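Uncharacterized conserved protein YndB, AHSA1/START domain (Micromonospora chersina, PDB 6V04) is of unknown function but, as a START/Bet v1-like protein encoded in the dynemicin biosynthetic locus, probably takes part in making that natural product. Local coordinates at residues A[186-192]-A[261-266]; A[197-201]-A[212-217]; A[13-17]-A[122-127]. All coordinates share one frame; numbering follows the deposited sequence.

Overall arrangement
The chain folds into two units of the START/Bet v1-like kind, each a seven-stranded antiparallel sheet wrapped against a long helix. Contacts 1 and 2 belong to the second unit and touch, their centres about 14 Å apart: strands 183-187 and 196-205 are sheet neighbours, and the F197 ring of contact 2 meets V188 and F262 of contact 1. Contact 2 is nested in the loop of chain that contact 1 closes. Contact 3 joins sheet and helix in the first unit, across the chain's centre, with its centre about 30 Å from that of contact 1 and about 33 Å from that of contact 2. All three lie away from Q149, a residue that binds magnesium.

Contact 1. Residues A[186-192]-A[261-266]; sequences FFVVDEE and RFAATW
F186 turns its ring toward helix 252-277 and meets two of its aromatic side chains. Its CE1 is 3.5 Å from F262 CE2, the rings nearly parallel (12°) but slid so far apart that they barely overlap; its CE2/CZ end reaches W266 CZ2 obliquely. A large, flat, apolar side chain suits this buried spot. V188 serves two neighbours through its branches: with CG1 opposite the backbone N (chi1 177°), CG1 packs against T265 OG1 (3.4 Å) and one face of the R261 guanidinium, while CG2 sits over the centre of the F262 ring, 3.7 Å from the centroid, in a CH-pi contact. D190 then grips R261 side-on, NE to OD2 at 2.8 Å and NH2 to OD1 at 2.9 Å. OD1 also accepts the backbone N of E192, closing an Asx turn, from the carboxylate face opposite NH2. Water 1 links OD2 to R261 O. The backbone C of E192 lies over the opposite guanidinium face, while its side-chain OE1 comes beside R261 CD and CG and stays a long 3.9 Å from R261 NE. R261 NH2 also bonds P194 O. Beyond the aromatic end, W266 NE1 reaches H242 of strand 236-243, and F186 pairs through its backbone with F197 on strand 196-205.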
loop_
_atom_site.group_PDB
_atom_site.type_symbol
_atom_site.label_atom_id
_atom_site.label_comp_id
_atom_site.label_asym_id
_atom_site.label_seq_id
_atom_site.Cartn_x
_atom_site.Cartn_y
_atom_site.Cartn_z
ATOM N N PHE A 186 -11.535 3.114 18.933
ATOM C CA PHE A 186 -11.290 2.646 17.575
ATOM C C PHE A 186 -11.395 1.128 17.603
ATOM O O PHE A 186 -10.783 0.488 18.462
ATOM C CB PHE A 186 -9.900 3.101 17.113
ATOM C CG PHE A 186 -9.603 2.846 15.666
ATOM C CD1 PHE A 186 -9.167 1.601 15.237
ATOM C CD2 PHE A 186 -9.695 3.877 14.733
ATOM C CE1 PHE A 186 -8.858 1.361 13.923
ATOM C CE2 PHE A 186 -9.390 3.645 13.405
ATOM C CZ PHE A 186 -8.963 2.394 13.001
ATOM N N PHE A 187 -12.172 0.552 16.687
ATOM C CA PHE A 187 -12.485 -0.876 16.714
ATOM C C PHE A 187 -11.873 -1.620 15.537
ATOM O O PHE A 187 -11.939 -1.162 14.389
ATOM C CB PHE A 187 -13.989 -1.097 16.696
ATOM C CG PHE A 187 -14.690 -0.519 17.878
ATOM C CD1 PHE A 187 -14.623 -1.143 19.110
ATOM C CD2 PHE A 187 -15.405 0.651 17.767
ATOM C CE1 PHE A 187 -15.271 -0.613 20.216
ATOM C CE2 PHE A 187 -16.046 1.193 18.868
ATOM C CZ PHE A 187 -15.988 0.551 20.091
ATOM N N VAL A 188 -11.289 -2.780 15.833
ATOM C CA VAL A 188 -10.786 -3.724 14.843
ATOM C C VAL A 188 -11.612 -4.988 15.019
ATOM O O VAL A 188 -11.383 -5.769 15.955
ATOM C CB VAL A 188 -9.290 -4.005 15.008
ATOM C CG1 VAL A 188 -8.821 -5.037 14.006
ATOM C CG2 VAL A 188 -8.495 -2.708 14.836
ATOM N N VAL A 189 -12.568 -5.200 14.128
ATOM C CA VAL A 189 -13.573 -6.246 14.280
ATOM C C VAL A 189 -13.205 -7.388 13.336
ATOM O O VAL A 189 -13.422 -7.311 12.123
ATOM C CB VAL A 189 -14.983 -5.706 14.018
ATOM C CG1 VAL A 189 -16.025 -6.801 14.229
ATOM C CG2 VAL A 189 -15.267 -4.504 14.905
ATOM N N ASP A 190 -12.651 -8.460 13.890
ATOM C CA ASP A 190 -12.273 -9.637 13.120
ATOM C C ASP A 190 -12.286 -10.823 14.079
ATOM O O ASP A 190 -12.908 -10.758 15.142
ATOM C CB ASP A 190 -10.923 -9.406 12.413
ATOM C CG ASP A 190 -9.801 -9.097 13.371
ATOM O OD1 ASP A 190 -9.939 -9.379 14.576
ATOM O OD2 ASP A 190 -8.767 -8.561 12.916
ATOM N N GLU A 191 -11.610 -11.909 13.721
ATOM C CA GLU A 191 -11.649 -13.107 14.555
ATOM C C GLU A 191 -10.537 -13.152 15.600
ATOM O O GLU A 191 -10.376 -14.182 16.267
ATOM C CB GLU A 191 -11.610 -14.358 13.678
ATOM C CG GLU A 191 -12.843 -14.490 12.793
ATOM C CD GLU A 191 -13.009 -15.878 12.203
ATOM O OE1 GLU A 191 -12.023 -16.645 12.190
ATOM O OE2 GLU A 191 -14.129 -16.202 11.756
ATOM N N GLU A 192 -9.808 -12.058 15.793
ATOM C CA GLU A 192 -8.703 -11.955 16.745
ATOM C C GLU A 192 -8.970 -10.832 17.745
ATOM O O GLU A 192 -10.008 -10.163 17.711
ATOM C CB GLU A 192 -7.380 -11.710 16.012
ATOM C CG GLU A 192 -7.003 -12.822 15.043
ATOM C CD GLU A 192 -5.959 -12.389 14.028
ATOM O OE1 GLU A 192 -6.312 -11.639 13.092
ATOM O OE2 GLU A 192 -4.786 -12.796 14.168
ATOM N N ARG A 261 -3.828 -6.564 11.003
ATOM C CA ARG A 261 -5.241 -6.389 11.322
ATOM C C ARG A 261 -5.693 -4.955 11.088
ATOM O O ARG A 261 -6.796 -4.719 10.576
ATOM C CB ARG A 261 -5.505 -6.785 12.767
ATOM C CG ARG A 261 -5.265 -8.262 13.064
ATOM C CD ARG A 261 -5.441 -8.551 14.547
ATOM N NE ARG A 261 -6.823 -8.313 14.965
ATOM C CZ ARG A 261 -7.199 -7.726 16.097
ATOM N NH1 ARG A 261 -6.308 -7.306 16.990
ATOM N NH2 ARG A 261 -8.488 -7.583 16.353
ATOM N N PHE A 262 -4.876 -3.983 11.491
ATOM C CA PHE A 262 -5.235 -2.595 11.236
ATOM C C PHE A 262 -5.211 -2.280 9.748
ATOM O O PHE A 262 -6.036 -1.488 9.280
ATOM C CB PHE A 262 -4.307 -1.663 12.011
ATOM C CG PHE A 262 -4.747 -1.408 13.431
ATOM C CD1 PHE A 262 -4.461 -2.314 14.438
ATOM C CD2 PHE A 262 -5.431 -0.255 13.767
ATOM C CE1 PHE A 262 -4.847 -2.069 15.746
ATOM C CE2 PHE A 262 -5.813 -0.001 15.074
ATOM C CZ PHE A 262 -5.528 -0.911 16.067
ATOM N N ALA A 263 -4.312 -2.898 8.972
ATOM C CA ALA A 263 -4.327 -2.653 7.526
ATOM C C ALA A 263 -5.641 -3.110 6.904
ATOM O O ALA A 263 -6.200 -2.431 6.029
ATOM C CB ALA A 263 -3.143 -3.354 6.858
ATOM N N ALA A 264 -6.142 -4.269 7.325
ATOM C CA ALA A 264 -7.417 -4.744 6.808
ATOM C C ALA A 264 -8.544 -3.817 7.234
ATOM O O ALA A 264 -9.504 -3.601 6.481
ATOM C CB ALA A 264 -7.668 -6.163 7.306
ATOM N N THR A 265 -8.449 -3.269 8.446
ATOM C CA THR A 265 -9.466 -2.338 8.926
ATOM C C THR A 265 -9.473 -1.073 8.083
ATOM O O THR A 265 -10.540 -0.583 7.689
ATOM C CB THR A 265 -9.218 -2.014 10.394
ATOM O OG1 THR A 265 -9.410 -3.206 11.160
ATOM C CG2 THR A 265 -10.181 -0.970 10.916
ATOM N N TRP A 266 -8.290 -0.523 7.794
ATOM C CA TRP A 266 -8.231 0.684 6.979
ATOM C C TRP A 266 -8.685 0.413 5.553
ATOM O O TRP A 266 -9.337 1.266 4.941
ATOM C CB TRP A 266 -6.822 1.273 6.999
ATOM C CG TRP A 266 -6.570 2.061 8.243
ATOM C CD1 TRP A 266 -5.725 1.741 9.275
ATOM C CD2 TRP A 266 -7.201 3.299 8.617
ATOM N NE1 TRP A 266 -5.784 2.706 10.242
ATOM C CE2 TRP A 266 -6.686 3.670 9.868
ATOM C CE3 TRP A 266 -8.150 4.126 8.003
ATOM C CZ2 TRP A 266 -7.084 4.823 10.527
ATOM C CZ3 TRP A 266 -8.537 5.285 8.650
ATOM C CH2 TRP A 266 -8.002 5.633 9.891
HETATM O O HOH W 1 -8.647 -7.106 10.694
#

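Contact 2. Residues A[197-201]-A[212-217]; sequences FTLRD and FAVEIP
F197 and V214 begin the apolar centre, with F197 CB 3.5 Å from V214 CG1. The F197 ring extends past the valine toward the end of segment 212-217: I216 CD1 and P217 CD approach it obliquely, and E215 O lies at the ring edge, 3.4 Å from CD2, where the weakly positive ring hydrogens suit a carbonyl oxygen. Farther along the hairpin, L199 lays CD1 over a face of the F212 ring, 4.1 Å from its centroid, in a CH-pi contact. With chi1 at 57°, F212 has its CG wedged between backbone N and carbonyl carbon, which holds the ring beside the leucine.

The backbones run antiparallel. R200 and A213 form a hydrogen-bonded pair, with R200 N to A213 O at 2.9 Å and A213 N to R200 O at 2.8 Å. L199 and V214 form the adjoining non-hydrogen-bonded pair, and E215 N donates almost straight to T198 O. Next to this bond, water 2 bridges T198 N and E215 O.

At the polar edge E215 runs alongside T198, its OE1 3.5 Å from T198 CB, and its extended chain carries OE2 to R200 NE at 2.9 Å. The R200 chain bends at chi2 and chi3 toward it. This is a salt bridge whose hydrogen bond is weak (122°), the guanidinium and carboxylate planes standing almost perpendicular, and R200 is poorly ordered.

The hairpin of strands 196-205 and 209-214 lies between strands 183-187 and 223-230 in the sheet. Helix 252-277 covers its apolar face: F197 and I216 touch L258, and F212 touches W266.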
loop_
_atom_site.group_PDB
_atom_site.type_symbol
_atom_site.label_atom_id
_atom_site.label_comp_id
_atom_site.label_asym_id
_atom_site.label_seq_id
_atom_site.Cartn_x
_atom_site.Cartn_y
_atom_site.Cartn_z
ATOM N N PHE A 197 -9.836 -0.427 21.025
ATOM C CA PHE A 197 -8.632 0.342 21.282
ATOM C C PHE A 197 -8.989 1.762 21.700
ATOM O O PHE A 197 -9.905 2.374 21.138
ATOM C CB PHE A 197 -7.742 0.382 20.032
ATOM C CG PHE A 197 -7.256 -0.966 19.613
ATOM C CD1 PHE A 197 -8.055 -1.799 18.845
ATOM C CD2 PHE A 197 -6.013 -1.418 20.008
ATOM C CE1 PHE A 197 -7.617 -3.055 18.471
ATOM C CE2 PHE A 197 -5.570 -2.674 19.643
ATOM C CZ PHE A 197 -6.372 -3.496 18.870
ATOM N N THR A 198 -8.242 2.289 22.666
ATOM C CA THR A 198 -8.432 3.666 23.107
ATOM C C THR A 198 -7.933 4.657 22.054
ATOM O O THR A 198 -6.796 4.565 21.575
ATOM C CB THR A 198 -7.696 3.903 24.417
ATOM O OG1 THR A 198 -8.215 3.029 25.429
ATOM C CG2 THR A 198 -7.866 5.345 24.865
ATOM N N LEU A 199 -8.773 5.630 21.735
ATOM C CA LEU A 199 -8.455 6.689 20.785
ATOM C C LEU A 199 -8.210 7.963 21.583
ATOM O O LEU A 199 -8.996 8.291 22.482
ATOM C CB LEU A 199 -9.603 6.861 19.791
ATOM C CG LEU A 199 -9.368 7.778 18.592
ATOM C CD1 LEU A 199 -10.267 7.390 17.439
ATOM C CD2 LEU A 199 -9.628 9.217 18.996
ATOM N N ARG A 200 -7.119 8.660 21.275
ATOM C CA ARG A 200 -6.712 9.862 21.992
ATOM C C ARG A 200 -6.363 10.970 21.003
ATOM O O ARG A 200 -6.042 10.721 19.839
ATOM C CB ARG A 200 -5.484 9.631 22.885
ATOM C CG ARG A 200 -5.618 8.521 23.913
ATOM C CD ARG A 200 -6.591 8.862 25.038
ATOM N NE ARG A 200 -6.119 8.351 26.325
ATOM C CZ ARG A 200 -6.903 8.053 27.359
ATOM N NH1 ARG A 200 -8.219 8.196 27.273
ATOM N NH2 ARG A 200 -6.367 7.596 28.483
ATOM N N ASP A 201 -6.367 12.202 21.512
ATOM C CA ASP A 201 -5.849 13.361 20.778
ATOM C C ASP A 201 -6.549 13.559 19.434
ATOM O O ASP A 201 -5.924 13.913 18.430
ATOM C CB ASP A 201 -4.337 13.242 20.587
ATOM C CG ASP A 201 -3.587 13.217 21.913
ATOM O OD1 ASP A 201 -4.035 13.895 22.859
ATOM O OD2 ASP A 201 -2.558 12.517 22.009
ATOM N N PHE A 212 -5.188 11.564 14.984
ATOM C CA PHE A 212 -5.490 11.000 16.293
ATOM C C PHE A 212 -4.477 9.905 16.576
ATOM O O PHE A 212 -3.733 9.471 15.695
ATOM C CB PHE A 212 -6.941 10.476 16.396
ATOM C CG PHE A 212 -7.307 9.439 15.370
ATOM C CD1 PHE A 212 -7.112 8.095 15.619
ATOM C CD2 PHE A 212 -7.885 9.802 14.164
ATOM C CE1 PHE A 212 -7.457 7.146 14.679
ATOM C CE2 PHE A 212 -8.221 8.863 13.219
ATOM C CZ PHE A 212 -8.017 7.524 13.475
ATOM N N ALA A 213 -4.471 9.458 17.825
ATOM C CA ALA A 213 -3.578 8.412 18.282
ATOM C C ALA A 213 -4.419 7.223 18.701
ATOM O O ALA A 213 -5.543 7.387 19.179
ATOM C CB ALA A 213 -2.726 8.887 19.453
ATOM N N VAL A 214 -3.892 6.027 18.469
ATOM C CA VAL A 214 -4.525 4.799 18.950
ATOM C C VAL A 214 -3.559 4.094 19.890
ATOM O O VAL A 214 -2.438 3.737 19.501
ATOM C CB VAL A 214 -4.952 3.887 17.793
ATOM C CG1 VAL A 214 -5.636 2.639 18.344
ATOM C CG2 VAL A 214 -5.883 4.623 16.852
ATOM N N GLU A 215 -4.000 3.903 21.130
ATOM C CA GLU A 215 -3.211 3.211 22.133
ATOM C C GLU A 215 -3.290 1.716 21.888
ATOM O O GLU A 215 -4.343 1.198 21.513
ATOM C CB GLU A 215 -3.736 3.505 23.535
ATOM C CG GLU A 215 -3.702 4.938 23.958
ATOM C CD GLU A 215 -4.160 5.120 25.398
ATOM O OE1 GLU A 215 -4.575 4.119 26.029
ATOM O OE2 GLU A 215 -4.109 6.263 25.890
ATOM N N ILE A 216 -2.184 1.026 22.144
ATOM C CA ILE A 216 -2.083 -0.419 21.989
ATOM C C ILE A 216 -1.813 -1.028 23.362
ATOM O O ILE A 216 -0.805 -0.695 23.992
ATOM C CB ILE A 216 -0.967 -0.798 21.003
ATOM C CG1 ILE A 216 -1.178 -0.085 19.650
ATOM C CG2 ILE A 216 -0.892 -2.306 20.848
ATOM C CD1 ILE A 216 -2.480 -0.456 18.939
ATOM N N PRO A 217 -2.670 -1.916 23.867
ATOM C CA PRO A 217 -2.406 -2.540 25.169
ATOM C C PRO A 217 -1.028 -3.181 25.221
ATOM O O PRO A 217 -0.646 -3.963 24.341
ATOM C CB PRO A 217 -3.525 -3.580 25.292
ATOM C CG PRO A 217 -4.618 -3.064 24.417
ATOM C CD PRO A 217 -3.919 -2.418 23.269
HETATM O O HOH W 2 -6.107 0.635 23.617
#

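Contact 3. Residues A[13-17]-A[122-127]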
loop_
_atom_site.group_PDB
_atom_site.type_symbol
_atom_site.label_atom_id
_atom_site.label_comp_id
_atom_site.label_asym_id
_atom_site.label_seq_id
_atom_site.Cartn_x
_atom_site.Cartn_y
_atom_site.Cartn_z
ATOM N N TRP A 13 4.824 10.634 -12.909
ATOM C CA TRP A 13 5.442 9.468 -13.531
ATOM C C TRP A 13 6.723 9.093 -12.796
ATOM O O TRP A 13 7.736 9.790 -12.889
ATOM C CB TRP A 13 5.710 9.788 -14.994
ATOM C CG TRP A 13 6.374 8.748 -15.795
ATOM C CD1 TRP A 13 6.579 7.441 -15.478
ATOM C CD2 TRP A 13 6.931 8.947 -17.092
ATOM N NE1 TRP A 13 7.244 6.810 -16.515
ATOM C CE2 TRP A 13 7.468 7.717 -17.512
ATOM C CE3 TRP A 13 7.032 10.056 -17.935
ATOM C CZ2 TRP A 13 8.090 7.563 -18.748
ATOM C CZ3 TRP A 13 7.652 9.904 -19.152
ATOM C CH2 TRP A 13 8.177 8.660 -19.545
ATOM N N VAL A 14 6.680 7.983 -12.065
ATOM C CA VAL A 14 7.842 7.487 -11.349
ATOM C C VAL A 14 8.606 6.542 -12.261
ATOM O O VAL A 14 8.016 5.648 -12.877
ATOM C CB VAL A 14 7.416 6.789 -10.048
ATOM C CG1 VAL A 14 8.598 6.085 -9.433
ATOM C CG2 VAL A 14 6.828 7.815 -9.096
ATOM N N ARG A 15 9.914 6.757 -12.370
ATOM C CA ARG A 15 10.794 5.931 -13.189
ATOM C C ARG A 15 11.976 5.511 -12.333
ATOM O O ARG A 15 12.673 6.365 -11.775
ATOM C CB ARG A 15 11.286 6.688 -14.422
ATOM C CG ARG A 15 10.218 7.008 -15.410
ATOM C CD ARG A 15 10.589 8.254 -16.205
ATOM N NE ARG A 15 9.929 9.423 -15.633
ATOM C CZ ARG A 15 10.464 10.634 -15.535
ATOM N NH1 ARG A 15 11.698 10.872 -15.965
ATOM N NH2 ARG A 15 9.755 11.613 -14.990
ATOM N N VAL A 16 12.185 4.203 -12.207
ATOM C CA VAL A 16 13.272 3.642 -11.415
ATOM C C VAL A 16 13.965 2.583 -12.260
ATOM O O VAL A 16 13.334 1.906 -13.076
ATOM C CB VAL A 16 12.761 3.050 -10.079
ATOM C CG1 VAL A 16 13.781 2.109 -9.469
ATOM C CG2 VAL A 16 12.430 4.171 -9.105
ATOM N N MET A 17 15.279 2.457 -12.080
ATOM C CA MET A 17 16.071 1.492 -12.825
ATOM C C MET A 17 17.015 0.767 -11.877
ATOM O O MET A 17 17.423 1.309 -10.845
ATOM C CB MET A 17 16.900 2.160 -13.950
ATOM C CG MET A 17 16.096 2.792 -15.072
ATOM S SD MET A 17 15.486 4.450 -14.695
ATOM C CE MET A 17 15.309 5.132 -16.344
ATOM N N LEU A 122 6.545 6.742 -3.439
ATOM C CA LEU A 122 6.450 5.704 -4.456
ATOM C C LEU A 122 7.805 5.434 -5.096
ATOM O O LEU A 122 8.148 4.278 -5.371
ATOM C CB LEU A 122 5.411 6.112 -5.500
ATOM C CG LEU A 122 4.908 5.020 -6.431
ATOM C CD1 LEU A 122 4.427 3.798 -5.655
ATOM C CD2 LEU A 122 3.785 5.581 -7.278
ATOM N N LYS A 123 8.596 6.479 -5.341
ATOM C CA LYS A 123 9.947 6.254 -5.839
ATOM C C LYS A 123 10.760 5.435 -4.844
ATOM O O LYS A 123 11.439 4.474 -5.228
ATOM C CB LYS A 123 10.639 7.583 -6.124
ATOM C CG LYS A 123 11.936 7.424 -6.895
ATOM C CD LYS A 123 12.572 8.774 -7.197
ATOM C CE LYS A 123 13.830 8.624 -8.034
ATOM N NZ LYS A 123 13.540 8.095 -9.399
ATOM N N ALA A 124 10.674 5.779 -3.557
ATOM C CA ALA A 124 11.397 5.021 -2.543
ATOM C C ALA A 124 10.923 3.576 -2.505
ATOM O O ALA A 124 11.735 2.653 -2.349
ATOM C CB ALA A 124 11.222 5.677 -1.174
ATOM N N GLY A 125 9.611 3.366 -2.658
ATOM C CA GLY A 125 9.072 2.015 -2.661
ATOM C C GLY A 125 9.605 1.172 -3.797
ATOM O O GLY A 125 9.982 0.013 -3.605
ATOM N N TRP A 126 9.654 1.746 -5.002
ATOM C CA TRP A 126 10.188 0.999 -6.136
ATOM C C TRP A 126 11.695 0.803 -6.033
ATOM O O TRP A 126 12.210 -0.228 -6.485
ATOM C CB TRP A 126 9.828 1.705 -7.447
ATOM C CG TRP A 126 8.434 1.390 -7.919
ATOM C CD1 TRP A 126 7.397 2.259 -8.072
ATOM C CD2 TRP A 126 7.938 0.107 -8.296
ATOM N NE1 TRP A 126 6.285 1.597 -8.516
ATOM C CE2 TRP A 126 6.589 0.271 -8.664
ATOM C CE3 TRP A 126 8.500 -1.163 -8.356
ATOM C CZ2 TRP A 126 5.803 -0.790 -9.083
ATOM C CZ3 TRP A 126 7.716 -2.213 -8.779
ATOM C CH2 TRP A 126 6.382 -2.017 -9.137
ATOM N N LEU A 127 12.421 1.753 -5.435
ATOM C CA LEU A 127 13.850 1.542 -5.232
ATOM C C LEU A 127 14.092 0.393 -4.264
ATOM O O LEU A 127 15.054 -0.370 -4.419
ATOM C CB LEU A 127 14.512 2.821 -4.716
ATOM C CG LEU A 127 14.746 3.913 -5.765
ATOM C CD1 LEU A 127 15.273 5.169 -5.088
ATOM C CD2 LEU A 127 15.719 3.433 -6.827
HETATM O O HOH W 3 11.164 9.066 -11.088
#
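Strand 14-17 and helix 122-127 run in nearly the same direction, 24° apart, with their axes 8.5 Å from each other at closest approach. Strand alternation points V14 and V16 toward the helix, while R15 and M17 turn away.

V14 meets the first turn of the helical segment with both its branches. CG1 rests against the backbone at K123 CA, 3.8 Å away, and also approaches W126 obliquely; CG2 faces L122 CD2 at 4.2 Å. V16, two residues along the strand, reaches from K123 to W126 and L127. Its CG1, anti to the backbone N (chi1 162°), touches L127 CD2 at 3.5 Å, the closest apolar approach here, whereas CG2 fits against W126 CB and K123 CG. Valine suits both places because its branching at CB spreads two methyls close to the strand, enough to meet several helix residues at once.

K123 sits at the border. Its aliphatic chain, extended as far as CE, passes V16, and the turn at chi4 (66°) brings NZ to 3.1 Å from R15 O. Water 3 accepts from both NZ and R15 N, tying the lysine to the backbone of the strand. W126 keeps its ring on the inner side of the helix, where the ring meets W94. R15, whose CB turns away from the helix, forms a salt bridge with D11.

Thus helix 116-139 is seated on the edge strand of its sheet, as in the helix-grip arrangement of Bet v1-like folds. The interface is chiefly apolar, with methyl groups against aliphatic carbons. K123 brings its polar end to the margin, and the indole N-H of W126 is satisfied by D109 of strand 103-110. The lysine ammonium, bonded to water 3, is probably charged, while its methylenes contribute to the hydrophobic seam.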